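Local coordinates for alternansucrase (Leuconostoc mesenteroides, PDB 6HVG), which is a multidomain protein of glycoside hydrolase family 70 that holds a calcium ion and carries repeats of the choline-binding type alongside its barrel, at residues 689-694 / 702-707; 696-701 / 804-809; 878-883 / 918-923; 978-983 / 988-993. One frame throughout, in Å; residues are numbered along the deposited sequence.

Contacts 1, 2 and 3 are largely buried, whereas contact 4 is only partly so and lies farthest from the chain's centre. Contacts 1 and 2 are close neighbours, with centres about 8 Å apart, and both involve the loop after helix 681-692: one packs a phenylalanine against that helix, the other sets an arginine over a tyrosine. Contact 2 meets contact 3 where Met-701 N bonds to Asp-879 OD2. Contacts 3 and 4 reach the same antiparallel sheet and are joined by the salt bridge Lys-921 to Glu-991. Their chemistry differs: contact 3 is methyl packing, while contact 4 is backbone pairing with polar side chains on its outer face.

Contact 1. Residues 689-694 / 702-707; sequences NSLTHG and WYFLDT
A small, buried apolar contact presses the ring of Phe-704 against Ser-690 and Leu-691, near the C-terminal end of helix 681-692. This helix follows strand 678-679 of the parallel eight-stranded barrel of the glycoside hydrolase family 70 fold, and the chain turns back after it in a loop, so that 702-707 returns beside the helix's last turn. That turn is widened into a pi-type turn at 689-692. Phe-704 has its CG anti to its own carbonyl carbon (chi1 -79°), which swings the ring toward the helix. Its CE2 lies 3.4 Å from Ser-690 CB, in an oblique approach. Serine suits the spot because it is small enough to admit the ring, while its hydroxyl is held by the side-chain amide of Gln-686 one turn earlier and by the carbonyls of Ser-699 and Asn-700. One side chain thus both receives the aromatic ring and ties the returning loop to the helix. Met-813 of helix 807-814 touches both Leu-691 and Phe-704, extending the apolar cluster. The leucine brings a branched end to the far tip of the ring, where its CD1 stands 4.3 Å from Phe-704 CZ.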
loop_
_atom_site.group_PDB
_atom_site.type_symbol
_atom_site.label_atom_id
_atom_site.label_comp_id
_atom_site.label_asym_id
_atom_site.label_seq_id
_atom_site.Cartn_x
_atom_site.Cartn_y
_atom_site.Cartn_z
ATOM N N ASN A 689 17.329 11.428 -6.676
ATOM C CA ASN A 689 17.878 11.059 -7.963
ATOM C C ASN A 689 19.363 11.357 -8.111
ATOM O O ASN A 689 20.077 10.596 -8.763
ATOM C CB ASN A 689 17.118 11.781 -9.080
ATOM C CG ASN A 689 15.650 11.400 -9.132
ATOM O OD1 ASN A 689 15.271 10.291 -8.749
ATOM N ND2 ASN A 689 14.820 12.313 -9.600
ATOM N N SER A 690 19.823 12.457 -7.529
ATOM C CA SER A 690 21.218 12.886 -7.688
ATOM C C SER A 690 22.193 12.476 -6.592
ATOM O O SER A 690 23.385 12.441 -6.841
ATOM C CB SER A 690 21.274 14.398 -7.839
ATOM O OG SER A 690 20.590 14.791 -9.009
ATOM N N LEU A 691 21.715 12.169 -5.395
ATOM C CA LEU A 691 22.626 11.824 -4.298
ATOM C C LEU A 691 22.205 10.623 -3.468
ATOM O O LEU A 691 22.980 9.714 -3.225
ATOM C CB LEU A 691 22.729 13.005 -3.353
ATOM C CG LEU A 691 23.514 14.210 -3.817
ATOM C CD1 LEU A 691 23.210 15.393 -2.911
ATOM C CD2 LEU A 691 24.997 13.895 -3.810
ATOM N N THR A 692 20.979 10.668 -2.997
ATOM C CA THR A 692 20.486 9.806 -1.957
ATOM C C THR A 692 20.174 8.387 -2.401
ATOM O O THR A 692 20.368 7.478 -1.622
ATOM C CB THR A 692 19.226 10.497 -1.364
ATOM O OG1 THR A 692 19.641 11.704 -0.711
ATOM C CG2 THR A 692 18.506 9.627 -0.395
ATOM N N HIS A 693 19.668 8.183 -3.614
ATOM C CA HIS A 693 19.248 6.847 -4.038
ATOM C C HIS A 693 20.166 6.197 -5.073
ATOM O O HIS A 693 20.402 6.746 -6.160
ATOM C CB HIS A 693 17.848 6.868 -4.596
ATOM C CG HIS A 693 16.836 7.409 -3.656
ATOM N ND1 HIS A 693 15.812 8.219 -4.092
ATOM C CD2 HIS A 693 16.686 7.284 -2.317
ATOM C CE1 HIS A 693 15.064 8.560 -3.058
ATOM N NE2 HIS A 693 15.577 8.012 -1.969
ATOM N N GLY A 694 20.642 5.001 -4.734
ATOM C CA GLY A 694 21.363 4.164 -5.668
ATOM C C GLY A 694 22.861 4.295 -5.611
ATOM O O GLY A 694 23.393 5.394 -5.463
ATOM N N TRP A 702 23.699 18.784 -12.178
ATOM C CA TRP A 702 23.075 19.745 -13.109
ATOM C C TRP A 702 21.576 19.913 -12.890
ATOM O O TRP A 702 21.069 21.019 -12.975
ATOM C CB TRP A 702 23.309 19.326 -14.575
ATOM C CG TRP A 702 22.852 20.338 -15.608
ATOM C CD1 TRP A 702 23.468 21.533 -15.922
ATOM C CD2 TRP A 702 21.713 20.247 -16.466
ATOM N NE1 TRP A 702 22.765 22.194 -16.911
ATOM C CE2 TRP A 702 21.685 21.425 -17.263
ATOM C CE3 TRP A 702 20.702 19.295 -16.638
ATOM C CZ2 TRP A 702 20.696 21.658 -18.213
ATOM C CZ3 TRP A 702 19.709 19.536 -17.574
ATOM C CH2 TRP A 702 19.715 20.713 -18.347
ATOM N N TYR A 703 20.875 18.822 -12.600
ATOM C CA TYR A 703 19.416 18.881 -12.457
ATOM C C TYR A 703 18.926 19.764 -11.305
ATOM O O TYR A 703 17.805 20.272 -11.366
ATOM C CB TYR A 703 18.806 17.475 -12.370
ATOM C CG TYR A 703 18.815 16.766 -13.711
ATOM C CD1 TYR A 703 17.907 17.113 -14.701
ATOM C CD2 TYR A 703 19.750 15.768 -13.999
ATOM C CE1 TYR A 703 17.917 16.485 -15.929
ATOM C CE2 TYR A 703 19.774 15.143 -15.227
ATOM C CZ TYR A 703 18.855 15.511 -16.183
ATOM O OH TYR A 703 18.874 14.893 -17.393
ATOM N N PHE A 704 19.756 19.955 -10.283
ATOM C CA PHE A 704 19.406 20.848 -9.179
ATOM C C PHE A 704 19.191 22.292 -9.634
ATOM O O PHE A 704 18.410 23.025 -9.014
ATOM C CB PHE A 704 20.480 20.836 -8.100
ATOM C CG PHE A 704 20.428 19.643 -7.189
ATOM C CD1 PHE A 704 19.522 19.579 -6.179
ATOM C CD2 PHE A 704 21.329 18.610 -7.329
ATOM C CE1 PHE A 704 19.501 18.496 -5.317
ATOM C CE2 PHE A 704 21.321 17.525 -6.471
ATOM C CZ PHE A 704 20.398 17.462 -5.467
ATOM N N LEU A 705 19.876 22.695 -10.697
ATOM C CA LEU A 705 19.824 24.073 -11.168
ATOM C C LEU A 705 18.475 24.452 -11.782
ATOM O O LEU A 705 18.027 25.586 -11.589
ATOM C CB LEU A 705 20.946 24.335 -12.186
ATOM C CG LEU A 705 22.392 24.098 -11.726
ATOM C CD1 LEU A 705 23.389 24.443 -12.817
ATOM C CD2 LEU A 705 22.719 24.909 -10.484
ATOM N N ASP A 706 17.854 23.527 -12.529
ATOM C CA ASP A 706 16.612 23.772 -13.262
ATOM C C ASP A 706 16.835 24.975 -14.179
ATOM O O ASP A 706 16.206 26.018 -14.019
ATOM C CB ASP A 706 15.451 23.969 -12.275
ATOM C CG ASP A 706 14.103 24.205 -12.961
ATOM O OD1 ASP A 706 13.866 23.638 -14.045
ATOM O OD2 ASP A 706 13.259 24.950 -12.406
ATOM N N THR A 707 17.773 24.838 -15.117
ATOM C CA THR A 707 18.138 25.952 -16.002
ATOM C C THR A 707 16.995 26.402 -16.889
ATOM O O THR A 707 16.924 27.563 -17.287
ATOM C CB THR A 707 19.367 25.616 -16.864
ATOM O OG1 THR A 707 19.139 24.393 -17.569
ATOM C CG2 THR A 707 20.597 25.435 -15.985
#

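Contact 2. Residues 696-701 / 804-809; sequences NNRSNM and DYNLPS
Arg-698 contributes the largest share of this buried contact, reaching from the loop after helix 681-692 to Tyr-805 and Asn-806, which lie just ahead of helix 807-814. Its chain is extended from CG to NE (chi2 177°), long enough to carry the guanidinium across the gap. There NH2 sits over one face of the Tyr-805 ring, toward the rim, 3.3 Å from Tyr-805 CG. The guanidinium and ring planes are tilted by 51°, so this is not a flat stack; Arg-698 CZ, 5.0 Å from the Tyr-805 ring centroid and 29° off the normal, makes it an off-centre cation-pi contact. Tyrosine fits because its ring face takes NH2 near CG while the para hydroxyl, at the far end, bonds to Lys-800 N. Asn-806 occupies the N-cap position but makes no capping bond with its side chain; its backbone is left-handed helical, a conformation asparagine tolerates well. Asn-806 ND2 lies 3.5 Å from Arg-698 NH1, two donors that merely touch. ND2 gives a weak bond to Leu-691 O, and NH1 bonds to Asn-916 O. Separately, Asn-806 OD1 accepts from Ser-1001 N, and Arg-698 NH2 bonds to Gly-694 O. The arginine's charge is probably stabilised by carbonyls and aromatic face together, but only Tyr-805 and Asn-806 join the loop to the residues ahead of helix 807-814.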
loop_
_atom_site.group_PDB
_atom_site.type_symbol
_atom_site.label_atom_id
_atom_site.label_comp_id
_atom_site.label_asym_id
_atom_site.label_seq_id
_atom_site.Cartn_x
_atom_site.Cartn_y
_atom_site.Cartn_z
ATOM N N ASN A 696 24.986 3.774 -8.081
ATOM C CA ASN A 696 25.697 4.249 -9.257
ATOM C C ASN A 696 24.935 5.192 -10.166
ATOM O O ASN A 696 25.238 6.383 -10.181
ATOM C CB ASN A 696 26.322 3.089 -10.028
ATOM C CG ASN A 696 25.402 1.916 -10.131
ATOM O OD1 ASN A 696 24.178 2.062 -10.050
ATOM N ND2 ASN A 696 25.971 0.739 -10.310
ATOM N N ASN A 697 24.008 4.691 -10.959
ATOM C CA ASN A 697 23.469 5.546 -11.998
ATOM C C ASN A 697 22.570 6.545 -11.335
ATOM O O ASN A 697 21.551 6.173 -10.803
ATOM C CB ASN A 697 22.774 4.741 -13.094
ATOM C CG ASN A 697 23.776 3.909 -13.924
ATOM O OD1 ASN A 697 24.079 4.237 -15.078
ATOM N ND2 ASN A 697 24.315 2.843 -13.325
ATOM N N ARG A 698 23.009 7.802 -11.304
ATOM C CA ARG A 698 22.307 8.875 -10.620
ATOM C C ARG A 698 22.164 10.014 -11.590
ATOM O O ARG A 698 22.993 10.151 -12.469
ATOM C CB ARG A 698 23.141 9.302 -9.425
ATOM C CG ARG A 698 23.242 8.244 -8.335
ATOM C CD ARG A 698 24.155 8.696 -7.195
ATOM N NE ARG A 698 24.251 7.668 -6.156
ATOM C CZ ARG A 698 25.313 7.459 -5.375
ATOM N NH1 ARG A 698 26.407 8.213 -5.474
ATOM N NH2 ARG A 698 25.295 6.475 -4.480
ATOM N N SER A 699 21.120 10.822 -11.452
ATOM C CA SER A 699 21.009 12.030 -12.259
ATOM C C SER A 699 22.124 13.028 -11.883
ATOM O O SER A 699 22.566 13.114 -10.724
ATOM C CB SER A 699 19.647 12.687 -12.069
ATOM O OG SER A 699 18.616 11.735 -12.116
ATOM N N ASN A 700 22.616 13.747 -12.876
ATOM C CA ASN A 700 23.638 14.738 -12.629
ATOM C C ASN A 700 23.196 15.847 -11.672
ATOM O O ASN A 700 22.003 16.170 -11.558
ATOM C CB ASN A 700 24.087 15.364 -13.940
ATOM C CG ASN A 700 25.032 14.480 -14.702
ATOM O OD1 ASN A 700 25.308 13.353 -14.299
ATOM N ND2 ASN A 700 25.510 14.973 -15.831
ATOM N N MET A 701 24.178 16.416 -10.979
ATOM C CA MET A 701 23.953 17.539 -10.094
ATOM C C MET A 701 23.393 18.717 -10.882
ATOM O O MET A 701 22.697 19.550 -10.321
ATOM C CB MET A 701 25.251 17.948 -9.415
ATOM C CG MET A 701 25.938 16.856 -8.606
ATOM S SD MET A 701 24.998 16.180 -7.233
ATOM C CE MET A 701 24.905 17.616 -6.173
ATOM N N ASP A 804 20.174 5.198 2.791
ATOM C CA ASP A 804 20.439 6.249 1.819
ATOM C C ASP A 804 21.900 6.657 1.770
ATOM O O ASP A 804 22.593 6.739 2.795
ATOM C CB ASP A 804 19.641 7.497 2.159
ATOM C CG ASP A 804 18.220 7.447 1.655
ATOM O OD1 ASP A 804 17.786 6.391 1.169
ATOM O OD2 ASP A 804 17.531 8.481 1.713
ATOM N N TYR A 805 22.342 6.973 0.556
ATOM C CA TYR A 805 23.695 7.442 0.284
ATOM C C TYR A 805 23.790 8.950 0.474
ATOM O O TYR A 805 22.800 9.652 0.326
ATOM C CB TYR A 805 24.097 7.109 -1.166
ATOM C CG TYR A 805 24.177 5.631 -1.453
ATOM C CD1 TYR A 805 25.358 4.929 -1.241
ATOM C CD2 TYR A 805 23.075 4.931 -1.953
ATOM C CE1 TYR A 805 25.438 3.572 -1.491
ATOM C CE2 TYR A 805 23.142 3.571 -2.192
ATOM C CZ TYR A 805 24.327 2.898 -1.960
ATOM O OH TYR A 805 24.402 1.549 -2.218
ATOM N N ASN A 806 24.986 9.438 0.825
ATOM C CA ASN A 806 25.324 10.863 0.722
ATOM C C ASN A 806 24.463 11.797 1.583
ATOM O O ASN A 806 24.281 12.972 1.241
ATOM C CB ASN A 806 25.307 11.358 -0.746
ATOM C CG ASN A 806 26.460 10.818 -1.560
ATOM O OD1 ASN A 806 27.571 10.773 -1.068
ATOM N ND2 ASN A 806 26.208 10.459 -2.804
ATOM N N LEU A 807 23.973 11.302 2.718
ATOM C CA LEU A 807 23.174 12.121 3.618
ATOM C C LEU A 807 23.881 13.392 4.117
ATOM O O LEU A 807 23.251 14.457 4.164
ATOM C CB LEU A 807 22.656 11.285 4.787
ATOM C CG LEU A 807 21.510 10.336 4.384
ATOM C CD1 LEU A 807 21.061 9.492 5.551
ATOM C CD2 LEU A 807 20.319 11.092 3.835
ATOM N N PRO A 808 25.178 13.302 4.471
ATOM C CA PRO A 808 25.896 14.529 4.815
ATOM C C PRO A 808 25.906 15.577 3.700
ATOM O O PRO A 808 25.712 16.758 3.962
ATOM C CB PRO A 808 27.315 14.027 5.097
ATOM C CG PRO A 808 27.102 12.659 5.617
ATOM C CD PRO A 808 25.965 12.107 4.805
ATOM N N SER A 809 26.127 15.141 2.470
ATOM C CA SER A 809 26.184 16.051 1.336
ATOM C C SER A 809 24.819 16.659 1.088
ATOM O O SER A 809 24.701 17.838 0.758
ATOM C CB SER A 809 26.708 15.315 0.087
ATOM O OG SER A 809 27.773 14.432 0.418
#

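Contact 3. Residues 878-883 / 918-923; sequences TDLLTS and PDLKLN
Leu-920 pushes its branched end into the corner formed by Thr-878 and Leu-880, and its course can be followed outward from the backbone. The bond to CB is directed toward Thr-878 and Leu-880, though CB itself still stands back from them. CG, anti to the leucine's own N (chi1 -167°), is the first atom to arrive, 3.7 Å from Thr-878 CG2. Beyond it the two methyls straddle that same threonine methyl: Leu-920 CD1 comes to 3.4 Å and Leu-920 CD2 to 3.6 Å from Thr-878 CG2. CD1 has a second neighbour, since Leu-880 CD1 is 4.2 Å from it. The side chains of Thr-878 and Leu-920 cross at about a right angle, and CG2 touches all three carbons of the isopropyl group. Segment 878-883 leads into strand 881-885, and segment 918-923 follows strand 910-915; these strands are antiparallel neighbours in the sheet that also includes strands 862-866 and 1003-1009, an arrangement consistent with the beta domain C of family 70 proteins. The contact lies beyond the ends of these strands, where 881-885 begins and 910-915 has finished, and Ile-928 of strand 927-931 touches Thr-878, Leu-880 and Leu-922 alike. Threonine serves well here, its methyl turned to the leucine while its hydroxyl lies on the side of Leu-922, with Thr-878 OG1 4.3 Å from Leu-922 CG. Between the two buried leucines, the Lys-921 side chain leaves the backbone away from the other segment, as expected of an extended chain.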
loop_
_atom_site.group_PDB
_atom_site.type_symbol
_atom_site.label_atom_id
_atom_site.label_comp_id
_atom_site.label_asym_id
_atom_site.label_seq_id
_atom_site.Cartn_x
_atom_site.Cartn_y
_atom_site.Cartn_z
ATOM N N THR A 878 33.379 17.712 -14.691
ATOM C CA THR A 878 33.351 16.904 -13.479
ATOM C C THR A 878 31.946 16.685 -12.917
ATOM O O THR A 878 31.719 15.735 -12.167
ATOM C CB THR A 878 34.189 17.629 -12.424
ATOM O OG1 THR A 878 35.529 17.771 -12.899
ATOM C CG2 THR A 878 34.225 16.873 -11.159
ATOM N N ASP A 879 31.018 17.562 -13.298
ATOM C CA ASP A 879 29.662 17.610 -12.729
ATOM C C ASP A 879 29.653 17.839 -11.208
ATOM O O ASP A 879 28.897 17.202 -10.468
ATOM C CB ASP A 879 28.879 16.352 -13.117
ATOM C CG ASP A 879 27.398 16.450 -12.788
ATOM O OD1 ASP A 879 26.785 17.440 -13.208
ATOM O OD2 ASP A 879 26.863 15.529 -12.148
ATOM N N LEU A 880 30.519 18.749 -10.759
ATOM C CA LEU A 880 30.630 19.119 -9.363
ATOM C C LEU A 880 29.784 20.380 -9.148
ATOM O O LEU A 880 29.907 21.347 -9.894
ATOM C CB LEU A 880 32.111 19.352 -8.976
ATOM C CG LEU A 880 32.686 18.586 -7.759
ATOM C CD1 LEU A 880 32.218 17.161 -7.615
ATOM C CD2 LEU A 880 34.207 18.580 -7.781
ATOM N N LEU A 881 28.899 20.355 -8.150
ATOM C CA LEU A 881 27.990 21.480 -7.892
ATOM C C LEU A 881 28.613 22.479 -6.920
ATOM O O LEU A 881 29.165 22.086 -5.907
ATOM C CB LEU A 881 26.649 20.975 -7.345
ATOM C CG LEU A 881 25.597 22.021 -6.939
ATOM C CD1 LEU A 881 24.210 21.633 -7.423
ATOM C CD2 LEU A 881 25.561 22.205 -5.438
ATOM N N THR A 882 28.513 23.760 -7.248
ATOM C CA THR A 882 29.050 24.804 -6.409
ATOM C C THR A 882 27.953 25.753 -5.948
ATOM O O THR A 882 27.322 26.423 -6.755
ATOM C CB THR A 882 30.170 25.582 -7.125
ATOM O OG1 THR A 882 29.717 26.063 -8.392
ATOM C CG2 THR A 882 31.368 24.683 -7.327
ATOM N N SER A 883 27.734 25.780 -4.637
ATOM C CA SER A 883 26.687 26.600 -4.005
ATOM C C SER A 883 27.328 27.542 -3.012
ATOM O O SER A 883 28.113 27.106 -2.166
ATOM C CB SER A 883 25.638 25.730 -3.290
ATOM O OG SER A 883 24.567 26.504 -2.774
ATOM N N PRO A 918 31.866 8.667 -6.703
ATOM C CA PRO A 918 32.940 8.233 -5.814
ATOM C C PRO A 918 34.208 7.816 -6.560
ATOM O O PRO A 918 35.278 7.700 -5.947
ATOM C CB PRO A 918 32.325 7.037 -5.101
ATOM C CG PRO A 918 31.375 6.475 -6.087
ATOM C CD PRO A 918 30.786 7.665 -6.779
ATOM N N ASP A 919 34.076 7.584 -7.866
ATOM C CA ASP A 919 35.214 7.283 -8.731
ATOM C C ASP A 919 35.645 8.505 -9.533
ATOM O O ASP A 919 36.223 8.378 -10.605
ATOM C CB ASP A 919 34.848 6.125 -9.669
ATOM C CG ASP A 919 34.398 4.867 -8.908
ATOM O OD1 ASP A 919 34.946 4.605 -7.812
ATOM O OD2 ASP A 919 33.506 4.141 -9.399
ATOM N N LEU A 920 35.378 9.694 -9.013
ATOM C CA LEU A 920 35.750 10.922 -9.704
ATOM C C LEU A 920 37.243 11.184 -9.547
ATOM O O LEU A 920 37.762 11.225 -8.429
ATOM C CB LEU A 920 34.941 12.098 -9.145
ATOM C CG LEU A 920 34.871 13.471 -9.822
ATOM C CD1 LEU A 920 35.230 14.566 -8.833
ATOM C CD2 LEU A 920 35.660 13.588 -11.110
ATOM N N LYS A 921 37.924 11.359 -10.676
ATOM C CA LYS A 921 39.321 11.806 -10.691
ATOM C C LYS A 921 39.429 13.022 -11.605
ATOM O O LYS A 921 38.999 12.966 -12.744
ATOM C CB LYS A 921 40.241 10.693 -11.210
ATOM C CG LYS A 921 40.198 9.383 -10.422
ATOM C CD LYS A 921 40.861 9.486 -9.054
ATOM C CE LYS A 921 42.356 9.737 -9.163
ATOM N NZ LYS A 921 43.036 9.600 -7.845
ATOM N N LEU A 922 40.012 14.114 -11.127
ATOM C CA LEU A 922 40.189 15.294 -11.987
ATOM C C LEU A 922 41.334 15.127 -12.971
ATOM O O LEU A 922 42.320 14.450 -12.678
ATOM C CB LEU A 922 40.475 16.560 -11.169
ATOM C CG LEU A 922 39.249 17.388 -10.785
ATOM C CD1 LEU A 922 38.426 16.724 -9.690
ATOM C CD2 LEU A 922 39.716 18.756 -10.344
ATOM N N ASN A 923 41.211 15.791 -14.120
ATOM C CA ASN A 923 42.333 15.945 -15.049
ATOM C C ASN A 923 43.385 16.854 -14.421
ATOM O O ASN A 923 43.074 17.683 -13.576
ATOM C CB ASN A 923 41.873 16.517 -16.403
ATOM C CG ASN A 923 40.922 15.584 -17.148
ATOM O OD1 ASN A 923 40.609 14.481 -16.688
ATOM N ND2 ASN A 923 40.446 16.031 -18.304
#

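Contact 4. Residues 978-983 / 988-993; sequences NTFVKQ and INYEMK
Phe-980 and Ile-988 exchange two backbone hydrogen bonds, Phe-980 N to Ile-988 O at 2.7 Å and Ile-988 N to Phe-980 O, the latter nearly straight at 172°. Asn-978 and Tyr-990 form the second such pair, Asn-978 N 3.0 Å from Tyr-990 O and Tyr-990 N 3.1 Å from Asn-978 O. Tyr-990 O also receives a weak bond from Asn-978 ND2, whose stronger partner is the carbonyl of His-975. These pairs make an antiparallel beta hairpin of strands 977-982 and 987-991, with Thr-979 and Asn-989 as the non-hydrogen-bonded pair between them. The two strand segments run 142° apart, so the hairpin is twisted. Polar threonine and asparagine suit the exposed face, side by side, with Thr-979 CG2 3.8 Å from Asn-989 OD1. The other face suits bulkier carbon groups: Tyr-990 CG, anti to its N (chi1 -172°), sets that ring beside Phe-980, whose CE2 lies 3.6 Å from Tyr-990 CB, and Asn-978 CB covers one phenylalanine face. Trp-1007 packs edge-to-face with Phe-980, while Tyr-990 OH bonds to Ser-947 O. Near the turn, Lys-982 crosses the isoleucine at a slant, Lys-982 CE being 3.8 Å from Ile-988 CD1.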
loop_
_atom_site.group_PDB
_atom_site.type_symbol
_atom_site.label_atom_id
_atom_site.label_comp_id
_atom_site.label_asym_id
_atom_site.label_seq_id
_atom_site.Cartn_x
_atom_site.Cartn_y
_atom_site.Cartn_z
ATOM N N ASN A 978 46.139 19.842 -4.174
ATOM C CA ASN A 978 46.196 21.121 -3.470
ATOM C C ASN A 978 47.155 21.053 -2.297
ATOM O O ASN A 978 47.242 20.028 -1.609
ATOM C CB ASN A 978 44.800 21.539 -2.969
ATOM C CG ASN A 978 43.800 21.779 -4.094
ATOM O OD1 ASN A 978 43.613 22.921 -4.555
ATOM N ND2 ASN A 978 43.143 20.700 -4.546
ATOM N N THR A 979 47.864 22.154 -2.074
ATOM C CA THR A 979 48.705 22.288 -0.906
ATOM C C THR A 979 48.177 23.478 -0.077
ATOM O O THR A 979 48.372 24.639 -0.430
ATOM C CB THR A 979 50.195 22.437 -1.294
ATOM O OG1 THR A 979 50.419 23.705 -1.910
ATOM C CG2 THR A 979 50.640 21.324 -2.273
ATOM N N PHE A 980 47.460 23.163 1.003
ATOM C CA PHE A 980 46.836 24.176 1.855
ATOM C C PHE A 980 47.711 24.397 3.052
ATOM O O PHE A 980 48.394 23.461 3.509
ATOM C CB PHE A 980 45.481 23.711 2.388
ATOM C CG PHE A 980 44.471 23.397 1.322
ATOM C CD1 PHE A 980 44.201 24.300 0.304
ATOM C CD2 PHE A 980 43.764 22.209 1.366
ATOM C CE1 PHE A 980 43.258 24.009 -0.650
ATOM C CE2 PHE A 980 42.823 21.912 0.417
ATOM C CZ PHE A 980 42.569 22.813 -0.596
ATOM N N VAL A 981 47.678 25.606 3.590
ATOM C CA VAL A 981 48.424 25.870 4.800
ATOM C C VAL A 981 47.454 26.202 5.921
ATOM O O VAL A 981 46.531 26.966 5.732
ATOM C CB VAL A 981 49.517 26.975 4.617
ATOM C CG1 VAL A 981 50.282 26.768 3.312
ATOM C CG2 VAL A 981 48.928 28.382 4.660
ATOM N N LYS A 982 47.667 25.607 7.087
ATOM C CA LYS A 982 46.993 26.019 8.302
ATOM C C LYS A 982 47.425 27.422 8.693
ATOM O O LYS A 982 48.523 27.845 8.364
ATOM C CB LYS A 982 47.352 25.074 9.431
ATOM C CG LYS A 982 46.794 23.664 9.334
ATOM C CD LYS A 982 46.805 22.975 10.691
ATOM C CE LYS A 982 46.254 21.560 10.641
ATOM N NZ LYS A 982 46.014 21.042 12.013
ATOM N N GLN A 983 46.566 28.151 9.395
ATOM C CA GLN A 983 46.867 29.546 9.706
ATOM C C GLN A 983 48.141 29.696 10.544
ATOM O O GLN A 983 48.947 30.601 10.308
ATOM C CB GLN A 983 45.666 30.250 10.347
ATOM C CG GLN A 983 45.153 29.691 11.665
ATOM C CD GLN A 983 43.928 30.448 12.178
ATOM O OE1 GLN A 983 43.307 31.209 11.443
ATOM N NE2 GLN A 983 43.577 30.241 13.442
ATOM N N ILE A 988 49.196 21.349 4.637
ATOM C CA ILE A 988 48.307 20.190 4.440
ATOM C C ILE A 988 48.150 19.833 2.948
ATOM O O ILE A 988 47.990 20.735 2.101
ATOM C CB ILE A 988 46.894 20.499 5.004
ATOM C CG1 ILE A 988 46.954 20.898 6.488
ATOM C CG2 ILE A 988 45.946 19.326 4.774
ATOM C CD1 ILE A 988 47.156 19.741 7.434
ATOM N N ASN A 989 48.137 18.532 2.635
ATOM C CA ASN A 989 47.940 18.070 1.262
ATOM C C ASN A 989 46.575 17.447 1.073
ATOM O O ASN A 989 46.191 16.573 1.842
ATOM C CB ASN A 989 48.943 16.993 0.883
ATOM C CG ASN A 989 50.366 17.502 0.766
ATOM O OD1 ASN A 989 50.647 18.646 0.365
ATOM N ND2 ASN A 989 51.287 16.621 1.085
ATOM N N TYR A 990 45.873 17.825 0.003
ATOM C CA TYR A 990 44.481 17.379 -0.213
ATOM C C TYR A 990 44.126 17.285 -1.700
ATOM O O TYR A 990 44.276 18.248 -2.453
ATOM C CB TYR A 990 43.508 18.335 0.484
ATOM C CG TYR A 990 42.063 17.886 0.490
ATOM C CD1 TYR A 990 41.625 16.900 1.360
ATOM C CD2 TYR A 990 41.125 18.477 -0.367
ATOM C CE1 TYR A 990 40.295 16.515 1.369
ATOM C CE2 TYR A 990 39.790 18.089 -0.361
ATOM C CZ TYR A 990 39.379 17.113 0.506
ATOM O OH TYR A 990 38.066 16.748 0.512
ATOM N N GLU A 991 43.622 16.127 -2.108
ATOM C CA GLU A 991 43.233 15.904 -3.495
ATOM C C GLU A 991 41.716 16.088 -3.685
ATOM O O GLU A 991 40.932 15.582 -2.885
ATOM C CB GLU A 991 43.657 14.486 -3.925
ATOM C CG GLU A 991 43.821 14.299 -5.435
ATOM C CD GLU A 991 43.919 12.839 -5.875
ATOM O OE1 GLU A 991 44.358 11.994 -5.067
ATOM O OE2 GLU A 991 43.568 12.544 -7.046
ATOM N N MET A 992 41.314 16.808 -4.739
ATOM C CA MET A 992 39.911 16.823 -5.201
ATOM C C MET A 992 39.589 15.468 -5.837
ATOM O O MET A 992 39.754 15.247 -7.042
ATOM C CB MET A 992 39.641 17.941 -6.214
ATOM C CG MET A 992 39.656 19.353 -5.652
ATOM S SD MET A 992 38.185 19.828 -4.699
ATOM C CE MET A 992 36.980 20.003 -6.032
ATOM N N LYS A 993 39.120 14.574 -4.980
ATOM C CA LYS A 993 39.023 13.155 -5.248
ATOM C C LYS A 993 37.655 12.703 -4.756
ATOM O O LYS A 993 37.290 12.948 -3.600
ATOM C CB LYS A 993 40.136 12.429 -4.454
ATOM C CG LYS A 993 40.359 10.960 -4.768
ATOM C CD LYS A 993 41.249 10.293 -3.718
ATOM C CE LYS A 993 41.650 8.870 -4.127
ATOM N NZ LYS A 993 40.522 7.892 -4.110
#